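Local structure of conjugal transfer protein TRWB (Escherichia coli, 1E9R) at residues D102-P107 / F244-E249; A12-F17 / G361-E366; K36-T41 / L78-R83; D126-A131 / L153-A158. The protein acts as coupling protein of bacterial conjugation, a hexameric member of the P-loop NTPase clan, resembling ring helicases, that probably helps move DNA through the type IV secretion system. All coordinates share one frame; numbering follows the deposited sequence.

Contact 1 of 4, residues D102-P107 / F244-E249; sequences DIILNP and FITWRE
N106 and T246 meet just beyond the last backbone bridge of two neighbouring parallel strands, and a side-chain bond carries on the pairing that the backbone begins. Upstream, F244 N donates to I103 O at 3.0 Å and L105 N to F244 O at 3.1 Å, both nearly straight; the next bond, T246 N to L105 O, is weak. N106 CG lies anti to the backbone N (chi1 180°), which swings the amide across T246 at about a right angle. From the inside out, CB touches T246 OG1 at 3.3 Å, CG lies 3.4 Å from T246 O, and ND2 donates to T246 OG1 at 2.9 Å with the hydroxyl close to the amide plane. The other branch, OD1, accepts from a water that in turn accepts from R248 N, and also from Y108 N, so both ends of the amide are held. The F244 ring turns its edge to I103 O, while D102 is tied to R99. Strand 103-105 is an outermost strand, within this chain, of the large mixed sheet; I104, F244 and T246 pack under helix 92-97, I245 against helix 252-269, and strand 83-89 flanks 243-247 on its far side.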
# COMPACT_ATOMS: atom_id res chain seq x y z
N ASP B 102 15.67 -39.57 -27.23
CA ASP B 102 15.12 -38.41 -26.54
C ASP B 102 14.27 -37.50 -27.42
O ASP B 102 14.39 -37.50 -28.64
CB ASP B 102 16.25 -37.61 -25.87
CG ASP B 102 16.96 -38.41 -24.79
OD1 ASP B 102 16.28 -39.21 -24.11
OD2 ASP B 102 18.18 -38.23 -24.61
N ILE B 103 13.42 -36.72 -26.75
CA ILE B 103 12.48 -35.80 -27.37
C ILE B 103 12.93 -34.33 -27.34
O ILE B 103 13.64 -33.91 -26.43
CB ILE B 103 11.11 -35.87 -26.67
CG1 ILE B 103 10.65 -37.32 -26.56
CG2 ILE B 103 10.09 -35.07 -27.43
CD1 ILE B 103 10.44 -37.98 -27.89
N ILE B 104 12.49 -33.57 -28.35
CA ILE B 104 12.79 -32.15 -28.43
C ILE B 104 11.50 -31.39 -28.74
O ILE B 104 10.71 -31.80 -29.60
CB ILE B 104 13.80 -31.80 -29.56
CG1 ILE B 104 15.17 -32.39 -29.25
CG2 ILE B 104 13.92 -30.30 -29.69
CD1 ILE B 104 16.21 -32.10 -30.33
N LEU B 105 11.28 -30.30 -28.02
CA LEU B 105 10.13 -29.45 -28.25
C LEU B 105 10.69 -28.05 -28.44
O LEU B 105 11.17 -27.43 -27.49
CB LEU B 105 9.16 -29.48 -27.08
CG LEU B 105 8.20 -30.67 -27.08
CD1 LEU B 105 7.21 -30.50 -25.95
CD2 LEU B 105 7.46 -30.76 -28.41
N ASN B 106 10.66 -27.60 -29.68
CA ASN B 106 11.17 -26.30 -30.07
C ASN B 106 10.56 -26.09 -31.45
O ASN B 106 10.97 -26.75 -32.40
CB ASN B 106 12.69 -26.34 -30.18
CG ASN B 106 13.28 -25.02 -30.59
OD1 ASN B 106 12.64 -24.23 -31.29
ND2 ASN B 106 14.52 -24.77 -30.18
N PRO B 107 9.58 -25.17 -31.57
CA PRO B 107 8.93 -24.91 -32.86
C PRO B 107 9.83 -24.62 -34.07
O PRO B 107 9.41 -24.83 -35.21
CB PRO B 107 7.98 -23.74 -32.54
CG PRO B 107 8.64 -23.06 -31.40
CD PRO B 107 9.12 -24.21 -30.55
N PHE B 244 13.70 -32.35 -23.90
CA PHE B 244 14.44 -31.10 -23.85
C PHE B 244 13.62 -30.00 -24.49
O PHE B 244 13.33 -30.07 -25.69
CB PHE B 244 15.75 -31.18 -24.62
CG PHE B 244 16.72 -32.15 -24.05
CD1 PHE B 244 16.56 -33.52 -24.27
CD2 PHE B 244 17.80 -31.71 -23.30
CE1 PHE B 244 17.48 -34.43 -23.76
CE2 PHE B 244 18.72 -32.61 -22.78
CZ PHE B 244 18.56 -33.98 -23.01
N ILE B 245 13.23 -29.01 -23.69
CA ILE B 245 12.46 -27.87 -24.19
C ILE B 245 13.49 -26.78 -24.44
O ILE B 245 13.96 -26.12 -23.51
CB ILE B 245 11.43 -27.39 -23.15
CG1 ILE B 245 10.37 -28.49 -22.95
CG2 ILE B 245 10.78 -26.09 -23.62
CD1 ILE B 245 9.38 -28.19 -21.87
N THR B 246 13.85 -26.61 -25.70
CA THR B 246 14.86 -25.65 -26.08
C THR B 246 14.29 -24.47 -26.85
O THR B 246 13.12 -24.47 -27.24
CB THR B 246 15.92 -26.31 -26.98
OG1 THR B 246 15.29 -26.70 -28.22
CG2 THR B 246 16.51 -27.55 -26.31
N TRP B 247 15.14 -23.46 -27.05
CA TRP B 247 14.77 -22.26 -27.80
C TRP B 247 16.00 -21.38 -27.89
O TRP B 247 16.84 -21.39 -26.99
CB TRP B 247 13.62 -21.52 -27.10
CG TRP B 247 14.00 -20.83 -25.82
CD1 TRP B 247 14.44 -19.55 -25.68
CD2 TRP B 247 14.00 -21.41 -24.51
NE1 TRP B 247 14.73 -19.29 -24.36
CE2 TRP B 247 14.47 -20.41 -23.62
CE3 TRP B 247 13.67 -22.66 -23.99
CZ2 TRP B 247 14.60 -20.63 -22.25
CZ3 TRP B 247 13.80 -22.88 -22.63
CH2 TRP B 247 14.26 -21.87 -21.78
N ARG B 248 16.14 -20.64 -28.99
CA ARG B 248 17.28 -19.75 -29.13
C ARG B 248 16.88 -18.51 -28.35
O ARG B 248 15.77 -18.00 -28.52
CB ARG B 248 17.56 -19.46 -30.61
CG ARG B 248 18.61 -20.41 -31.20
CD ARG B 248 18.69 -20.38 -32.72
NE ARG B 248 18.38 -19.07 -33.29
CZ ARG B 248 19.13 -17.97 -33.16
NH1 ARG B 248 20.27 -18.00 -32.46
NH2 ARG B 248 18.74 -16.84 -33.74
N GLU B 249 17.77 -18.04 -27.48
CA GLU B 249 17.43 -16.91 -26.63
C GLU B 249 16.98 -15.59 -27.24
O GLU B 249 16.32 -14.80 -26.54
CB GLU B 249 18.55 -16.65 -25.62
CG GLU B 249 19.92 -16.39 -26.20
CD GLU B 249 20.95 -16.23 -25.09
OE1 GLU B 249 20.57 -16.41 -23.90
OE2 GLU B 249 22.13 -15.94 -25.40
O HOH W 1 13.85 -21.44 -30.91

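Contact 2 of 4, residues A12-F17 / G361-E366; sequences APFKRF and GEHEVE
K15 and R16 both face E366, a classic beta bulge in which one carbonyl serves two successive amides. E366 O accepts from K15 N at 2.8 Å, in the carbonyl plane, and from R16 N at 3.2 Å, tilted 21° from it; E366 N returns a bond to R16 O. R16 and E366 lie side by side, with R16 NH1 at 3.2 Å from E366 OE1 in a salt bridge whose hydrogen bond is weak. The bulge sits where strand 16-18, outermost within this chain, pairs with strand 362-368 in a small three-stranded antiparallel sheet completed by 384-390. Just before the bulge, F14 has its CG between the backbone N and the carbonyl carbon (chi1 51°), which lays the ring across V365; V365 CG2 stands over one face, 3.6 Å from the F14 ring centroid, as a CH-pi contact. The same methyl lies over the centre of the H363 ring, and H363 NE2 is hydrogen-bonded to E389 OE2. A serine in place of F14 would probably leave V365 CG2 facing a gap and take one aromatic neighbour from H363, which also meets F9. F17 CE2 rests on H363 CB at 3.9 Å.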
# COMPACT_ATOMS: atom_id res chain seq x y z
N ALA B 12 34.03 -15.59 14.57
CA ALA B 12 34.97 -15.95 15.62
C ALA B 12 34.73 -17.36 16.13
O ALA B 12 33.59 -17.76 16.36
CB ALA B 12 34.86 -14.97 16.77
N PRO B 13 35.81 -18.14 16.31
CA PRO B 13 35.68 -19.52 16.80
C PRO B 13 34.96 -19.52 18.16
O PRO B 13 35.06 -18.56 18.92
CB PRO B 13 37.13 -19.99 16.91
CG PRO B 13 37.80 -19.24 15.79
CD PRO B 13 37.21 -17.85 15.95
N PHE B 14 34.22 -20.59 18.44
CA PHE B 14 33.49 -20.67 19.70
C PHE B 14 33.71 -21.96 20.48
O PHE B 14 34.21 -22.96 19.96
CB PHE B 14 32.00 -20.48 19.46
CG PHE B 14 31.41 -21.36 18.39
CD1 PHE B 14 31.49 -20.99 17.05
CD2 PHE B 14 30.74 -22.54 18.72
CE1 PHE B 14 30.90 -21.77 16.04
CE2 PHE B 14 30.15 -23.33 17.73
CZ PHE B 14 30.23 -22.94 16.38
N LYS B 15 33.32 -21.92 21.75
CA LYS B 15 33.48 -23.05 22.64
C LYS B 15 32.39 -24.08 22.40
O LYS B 15 32.68 -25.23 22.07
CB LYS B 15 33.43 -22.58 24.10
CG LYS B 15 34.17 -23.48 25.10
CD LYS B 15 34.01 -22.94 26.54
CE LYS B 15 35.01 -23.56 27.52
NZ LYS B 15 34.89 -25.04 27.62
N ARG B 16 31.13 -23.66 22.54
CA ARG B 16 30.00 -24.57 22.39
C ARG B 16 28.84 -24.09 21.53
O ARG B 16 28.39 -22.96 21.65
CB ARG B 16 29.46 -24.92 23.76
CG ARG B 16 28.12 -25.64 23.77
CD ARG B 16 27.72 -25.94 25.20
NE ARG B 16 28.75 -26.78 25.80
CZ ARG B 16 29.22 -26.70 27.04
NH1 ARG B 16 28.76 -25.79 27.90
NH2 ARG B 16 30.17 -27.55 27.43
N PHE B 17 28.36 -24.98 20.67
CA PHE B 17 27.23 -24.68 19.80
C PHE B 17 25.97 -25.03 20.57
O PHE B 17 25.86 -26.12 21.12
CB PHE B 17 27.31 -25.52 18.52
CG PHE B 17 26.06 -25.49 17.69
CD1 PHE B 17 24.99 -26.32 18.00
CD2 PHE B 17 25.93 -24.60 16.63
CE1 PHE B 17 23.80 -26.26 17.26
CE2 PHE B 17 24.75 -24.53 15.89
CZ PHE B 17 23.68 -25.37 16.21
N GLY B 361 20.21 -18.57 8.11
CA GLY B 361 19.93 -18.59 9.53
C GLY B 361 21.02 -18.25 10.50
O GLY B 361 22.19 -18.13 10.13
N GLU B 362 20.62 -18.08 11.76
CA GLU B 362 21.54 -17.76 12.86
C GLU B 362 21.77 -18.98 13.73
O GLU B 362 21.08 -20.00 13.62
CB GLU B 362 20.96 -16.69 13.80
CG GLU B 362 20.39 -15.44 13.17
CD GLU B 362 20.11 -14.38 14.23
OE1 GLU B 362 19.49 -14.70 15.27
OE2 GLU B 362 20.52 -13.21 14.01
N HIS B 363 22.73 -18.86 14.63
CA HIS B 363 23.01 -19.92 15.59
C HIS B 363 23.25 -19.25 16.94
O HIS B 363 23.59 -18.07 16.99
CB HIS B 363 24.24 -20.77 15.15
CG HIS B 363 25.54 -20.02 15.09
ND1 HIS B 363 26.65 -20.51 14.44
CD2 HIS B 363 25.93 -18.84 15.63
CE1 HIS B 363 27.66 -19.67 14.58
NE2 HIS B 363 27.25 -18.65 15.31
N GLU B 364 22.99 -19.96 18.03
CA GLU B 364 23.27 -19.40 19.34
C GLU B 364 24.51 -20.18 19.75
O GLU B 364 24.57 -21.40 19.58
CB GLU B 364 22.11 -19.62 20.30
CG GLU B 364 22.24 -18.74 21.52
CD GLU B 364 20.94 -18.56 22.24
OE1 GLU B 364 20.32 -19.58 22.59
OE2 GLU B 364 20.55 -17.39 22.45
N VAL B 365 25.49 -19.47 20.28
CA VAL B 365 26.78 -20.06 20.61
C VAL B 365 27.41 -19.49 21.89
O VAL B 365 27.06 -18.39 22.31
CB VAL B 365 27.69 -19.79 19.37
CG1 VAL B 365 29.10 -19.57 19.77
CG2 VAL B 365 27.56 -20.93 18.36
N GLU B 366 28.31 -20.25 22.52
CA GLU B 366 29.01 -19.78 23.73
C GLU B 366 30.48 -19.60 23.37
O GLU B 366 31.09 -20.49 22.76
CB GLU B 366 28.90 -20.79 24.88
CG GLU B 366 27.47 -21.04 25.32
CD GLU B 366 27.39 -21.90 26.57
OE1 GLU B 366 28.13 -22.90 26.65
OE2 GLU B 366 26.56 -21.58 27.45

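Contact 3 of 4, residues K36-T41 / L78-R83; sequences KAKQVT and LLRGDR
The guanidinium of R80 has V40 CG1 over the centre of one face, 3.8 Å above the plane, while K38 O and the carboxylate of D82 lie at its edges. R80 is the residue just before G81, whose positive phi makes the Schellman motif that ends helix 66-79, the helix after the probable Walker A loop; there G81 N bonds back to L78 O. Past that turn the backbone brings D82 within grasp of R80, which grips it side-on: NE donates to D82 OD1 at 3.0 Å and NH2 to D82 OD2 at 2.7 Å, each on the syn side. The grip fixes the rotation of the guanidinium and turns NH1 toward the loop 36-41. R80 reaches there with CG anti to the backbone N (chi1 -168°) and a bend at chi3, and its CD meets K38 CB at 3.8 Å. NH1 has a second, charged partner in E52, and V40 also packs on W282 of strand 281-285. The bond that crosses between loop and helix end runs from R80 NH1 to K38 O, 3.1 Å long at 161°, with the carbonyl oxygen 8° out of the guanidinium plane.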
# COMPACT_ATOMS: atom_id res chain seq x y z
N LYS B 36 23.82 -45.29 0.98
CA LYS B 36 24.04 -46.57 0.33
C LYS B 36 23.62 -46.54 -1.13
O LYS B 36 24.44 -46.77 -2.03
CB LYS B 36 23.27 -47.66 1.09
CG LYS B 36 22.52 -47.16 2.36
CD LYS B 36 23.48 -46.63 3.44
CE LYS B 36 22.75 -46.19 4.70
NZ LYS B 36 21.71 -45.19 4.37
N ALA B 37 22.35 -46.24 -1.38
CA ALA B 37 21.81 -46.19 -2.73
C ALA B 37 22.58 -45.23 -3.64
O ALA B 37 23.42 -44.45 -3.17
CB ALA B 37 20.34 -45.78 -2.68
N LYS B 38 22.29 -45.32 -4.94
CA LYS B 38 22.94 -44.46 -5.92
C LYS B 38 22.32 -43.07 -5.76
O LYS B 38 21.09 -42.95 -5.69
CB LYS B 38 22.67 -45.01 -7.32
CG LYS B 38 23.89 -45.03 -8.21
CD LYS B 38 24.60 -43.69 -8.19
CE LYS B 38 25.83 -43.71 -9.08
NZ LYS B 38 25.48 -44.06 -10.49
N GLN B 39 23.16 -42.04 -5.69
CA GLN B 39 22.68 -40.67 -5.48
C GLN B 39 23.15 -39.65 -6.53
O GLN B 39 24.15 -39.86 -7.22
CB GLN B 39 23.14 -40.15 -4.10
CG GLN B 39 22.63 -40.91 -2.89
CD GLN B 39 23.34 -40.50 -1.60
OE1 GLN B 39 24.52 -40.77 -1.43
NE2 GLN B 39 22.62 -39.83 -0.70
N VAL B 40 22.43 -38.54 -6.62
CA VAL B 40 22.78 -37.45 -7.53
C VAL B 40 23.55 -36.45 -6.66
O VAL B 40 23.42 -36.48 -5.44
CB VAL B 40 21.52 -36.79 -8.13
CG1 VAL B 40 20.74 -37.81 -8.95
CG2 VAL B 40 20.65 -36.22 -7.01
N THR B 41 24.35 -35.58 -7.26
CA THR B 41 25.10 -34.64 -6.43
C THR B 41 24.78 -33.18 -6.66
O THR B 41 24.40 -32.77 -7.76
CB THR B 41 26.62 -34.79 -6.61
OG1 THR B 41 26.99 -34.46 -7.96
CG2 THR B 41 27.05 -36.21 -6.29
N LEU B 78 21.31 -38.71 -14.77
CA LEU B 78 21.28 -39.51 -16.00
C LEU B 78 22.15 -40.74 -15.81
O LEU B 78 21.85 -41.81 -16.32
CB LEU B 78 21.80 -38.69 -17.17
CG LEU B 78 20.88 -37.57 -17.63
CD1 LEU B 78 21.66 -36.61 -18.52
CD2 LEU B 78 19.68 -38.16 -18.35
N LEU B 79 23.25 -40.57 -15.08
CA LEU B 79 24.13 -41.70 -14.81
C LEU B 79 23.36 -42.76 -14.03
O LEU B 79 23.63 -43.95 -14.15
CB LEU B 79 25.34 -41.26 -14.00
CG LEU B 79 26.31 -40.33 -14.70
CD1 LEU B 79 27.45 -40.06 -13.77
CD2 LEU B 79 26.82 -40.95 -15.99
N ARG B 80 22.40 -42.32 -13.23
CA ARG B 80 21.60 -43.23 -12.42
C ARG B 80 20.42 -43.77 -13.24
O ARG B 80 19.68 -44.64 -12.78
CB ARG B 80 21.10 -42.50 -11.17
CG ARG B 80 20.49 -43.40 -10.12
CD ARG B 80 20.16 -42.64 -8.85
NE ARG B 80 19.07 -41.68 -9.04
CZ ARG B 80 18.60 -40.88 -8.09
NH1 ARG B 80 19.13 -40.92 -6.88
NH2 ARG B 80 17.61 -40.05 -8.35
N GLY B 81 20.26 -43.25 -14.45
CA GLY B 81 19.20 -43.70 -15.34
C GLY B 81 17.83 -43.08 -15.11
O GLY B 81 16.82 -43.65 -15.51
N ASP B 82 17.80 -41.92 -14.47
CA ASP B 82 16.54 -41.24 -14.19
C ASP B 82 15.98 -40.53 -15.43
O ASP B 82 16.73 -40.09 -16.29
CB ASP B 82 16.75 -40.20 -13.08
CG ASP B 82 16.95 -40.82 -11.72
OD1 ASP B 82 17.64 -41.86 -11.62
OD2 ASP B 82 16.43 -40.27 -10.73
N ARG B 83 14.65 -40.45 -15.51
CA ARG B 83 14.02 -39.74 -16.62
C ARG B 83 13.86 -38.28 -16.19
O ARG B 83 13.65 -38.00 -15.01
CB ARG B 83 12.63 -40.31 -16.94
CG ARG B 83 12.62 -41.63 -17.67
CD ARG B 83 11.20 -41.99 -18.11
NE ARG B 83 10.77 -41.26 -19.30
CZ ARG B 83 9.50 -41.18 -19.70
NH1 ARG B 83 8.55 -41.77 -18.99
NH2 ARG B 83 9.19 -40.53 -20.81

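Contact 4 of 4, residues D126-A131 / L153-A158; sequences DWQRYA and LLRETA
Q128 and R155 reach toward each other obliquely from two helices, their amide and guanidinium planes almost perpendicular at 87°. One oxygen takes both donors: R155 NE reaches Q128 OE1 at 2.9 Å, and R155 NH2 adds a weak bond to the same atom at 3.1 Å. The approach does not use a lone pair, for NE stands above the carbonyl plane of Q128, 53° out of it. Two bent chains bring this about. R155 places CG between the backbone N and the carbonyl carbon and turns again at chi3, while Q128 folds at chi2. Beneath the polar pair the helices meet through carbon atoms, with W127 CB 4.1 Å from R155 CB. The indole reaches the second helix, where CZ3 touches A158 CB at 3.7 Å. At the opposite end A131 CB meets L154 CD2 at 4.1 Å. Segments 126-131 and 153-158 run at 134° to each other, and 153-158 is backed by helix 169-178, on which L154 and A158 pack. A leucine in place of R155 would probably leave Q128 OE1 without these two donors and the Q128 amide freer to turn. The contact therefore pairs an apolar seam with a charged-neutral bond at its polar side; the carbonyl dipole of Q128 would probably stabilise the arginine's charge, but it brings no opposite charge.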
# COMPACT_ATOMS: atom_id res chain seq x y z
N ASP B 126 -10.44 -32.17 -19.14
CA ASP B 126 -9.10 -31.80 -19.59
C ASP B 126 -9.09 -30.50 -20.38
O ASP B 126 -8.03 -29.90 -20.57
CB ASP B 126 -8.47 -32.89 -20.45
CG ASP B 126 -8.11 -34.11 -19.66
OD1 ASP B 126 -7.80 -33.95 -18.46
OD2 ASP B 126 -8.11 -35.21 -20.23
N TRP B 127 -10.25 -30.07 -20.85
CA TRP B 127 -10.30 -28.83 -21.62
C TRP B 127 -9.91 -27.64 -20.75
O TRP B 127 -9.08 -26.82 -21.15
CB TRP B 127 -11.68 -28.61 -22.23
CG TRP B 127 -11.99 -29.58 -23.34
CD1 TRP B 127 -12.89 -30.60 -23.30
CD2 TRP B 127 -11.40 -29.61 -24.65
NE1 TRP B 127 -12.89 -31.28 -24.50
CE2 TRP B 127 -11.98 -30.69 -25.34
CE3 TRP B 127 -10.43 -28.84 -25.30
CZ2 TRP B 127 -11.63 -31.02 -26.65
CZ3 TRP B 127 -10.08 -29.17 -26.61
CH2 TRP B 127 -10.68 -30.25 -27.27
N GLN B 128 -10.51 -27.52 -19.57
CA GLN B 128 -10.18 -26.42 -18.67
C GLN B 128 -8.77 -26.62 -18.11
O GLN B 128 -7.98 -25.68 -17.96
CB GLN B 128 -11.19 -26.31 -17.52
CG GLN B 128 -10.76 -25.33 -16.42
CD GLN B 128 -10.40 -23.89 -16.91
OE1 GLN B 128 -10.38 -23.59 -18.12
NE2 GLN B 128 -10.10 -23.00 -15.95
N ARG B 129 -8.47 -27.87 -17.82
CA ARG B 129 -7.19 -28.26 -17.29
C ARG B 129 -6.03 -27.75 -18.14
O ARG B 129 -5.07 -27.18 -17.63
CB ARG B 129 -7.17 -29.78 -17.22
CG ARG B 129 -6.09 -30.37 -16.39
CD ARG B 129 -6.29 -31.87 -16.31
NE ARG B 129 -5.12 -32.49 -15.70
CZ ARG B 129 -4.82 -33.78 -15.80
NH1 ARG B 129 -5.60 -34.59 -16.50
NH2 ARG B 129 -3.72 -34.24 -15.22
N TYR B 130 -6.11 -27.93 -19.45
CA TYR B 130 -5.03 -27.49 -20.33
C TYR B 130 -5.22 -26.09 -20.88
O TYR B 130 -4.31 -25.52 -21.47
CB TYR B 130 -4.78 -28.52 -21.45
CG TYR B 130 -4.30 -29.84 -20.89
CD1 TYR B 130 -3.02 -29.96 -20.36
CD2 TYR B 130 -5.16 -30.93 -20.76
CE1 TYR B 130 -2.60 -31.13 -19.71
CE2 TYR B 130 -4.75 -32.11 -20.11
CZ TYR B 130 -3.48 -32.19 -19.58
OH TYR B 130 -3.08 -33.32 -18.91
N ALA B 131 -6.41 -25.52 -20.68
CA ALA B 131 -6.66 -24.15 -21.10
C ALA B 131 -5.83 -23.30 -20.12
O ALA B 131 -5.27 -22.26 -20.47
CB ALA B 131 -8.14 -23.83 -20.97
N LEU B 153 -13.36 -18.73 -23.82
CA LEU B 153 -13.41 -18.67 -25.27
C LEU B 153 -12.57 -19.80 -25.87
O LEU B 153 -12.96 -20.43 -26.85
CB LEU B 153 -12.91 -17.32 -25.77
CG LEU B 153 -12.82 -17.14 -27.29
CD1 LEU B 153 -14.16 -17.43 -27.91
CD2 LEU B 153 -12.39 -15.74 -27.63
N LEU B 154 -11.41 -20.05 -25.26
CA LEU B 154 -10.54 -21.10 -25.75
C LEU B 154 -11.14 -22.49 -25.62
O LEU B 154 -11.27 -23.19 -26.61
CB LEU B 154 -9.20 -21.08 -25.03
CG LEU B 154 -8.20 -22.13 -25.54
CD1 LEU B 154 -7.72 -21.75 -26.94
CD2 LEU B 154 -7.02 -22.23 -24.58
N ARG B 155 -11.51 -22.89 -24.41
CA ARG B 155 -12.03 -24.24 -24.21
C ARG B 155 -13.31 -24.57 -24.98
O ARG B 155 -13.47 -25.70 -25.45
CB ARG B 155 -12.19 -24.55 -22.72
CG ARG B 155 -13.38 -23.94 -22.03
CD ARG B 155 -13.43 -24.38 -20.57
NE ARG B 155 -12.78 -23.43 -19.69
CZ ARG B 155 -13.41 -22.43 -19.08
NH1 ARG B 155 -14.71 -22.27 -19.25
NH2 ARG B 155 -12.74 -21.59 -18.31
N GLU B 156 -14.21 -23.60 -25.13
CA GLU B 156 -15.44 -23.84 -25.87
C GLU B 156 -15.19 -23.90 -27.38
O GLU B 156 -15.74 -24.76 -28.07
CB GLU B 156 -16.49 -22.78 -25.54
CG GLU B 156 -17.07 -22.92 -24.14
CD GLU B 156 -17.55 -24.34 -23.84
OE1 GLU B 156 -18.42 -24.86 -24.58
OE2 GLU B 156 -17.07 -24.94 -22.86
N THR B 157 -14.36 -23.00 -27.90
CA THR B 157 -14.05 -22.99 -29.33
C THR B 157 -13.33 -24.28 -29.70
O THR B 157 -13.73 -24.97 -30.64
CB THR B 157 -13.16 -21.80 -29.72
OG1 THR B 157 -13.83 -20.58 -29.41
CG2 THR B 157 -12.84 -21.82 -31.21
N ALA B 158 -12.28 -24.60 -28.96
CA ALA B 158 -11.49 -25.80 -29.21
C ALA B 158 -12.34 -27.06 -29.06
O ALA B 158 -12.21 -27.99 -29.85
CB ALA B 158 -10.31 -25.86 -28.26

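In the fold
Contact 1 lies in the large mixed sheet, whereas contact 2 ties the N-terminal end of the chain to a separate three-stranded sheet. Along the chain, contact 2 closes a loop that encloses the others; contact 3 closes before contact 1 opens, and contact 4 is nested within contact 1. Strand 103-105 is followed by helix 126-134, so contact 1 leads from the central sheet's edge into the helical part of contact 4, with centres about 24 Å apart. Contact 3, its centre also about 24 Å from that of contact 1, lies at the end of the helix preceding strand 83-89 of that sheet. Contacts 2 and 4, about 57 Å apart between centres, lie on opposite sides of the chain's centre, far apart in the subunit of the hexamer.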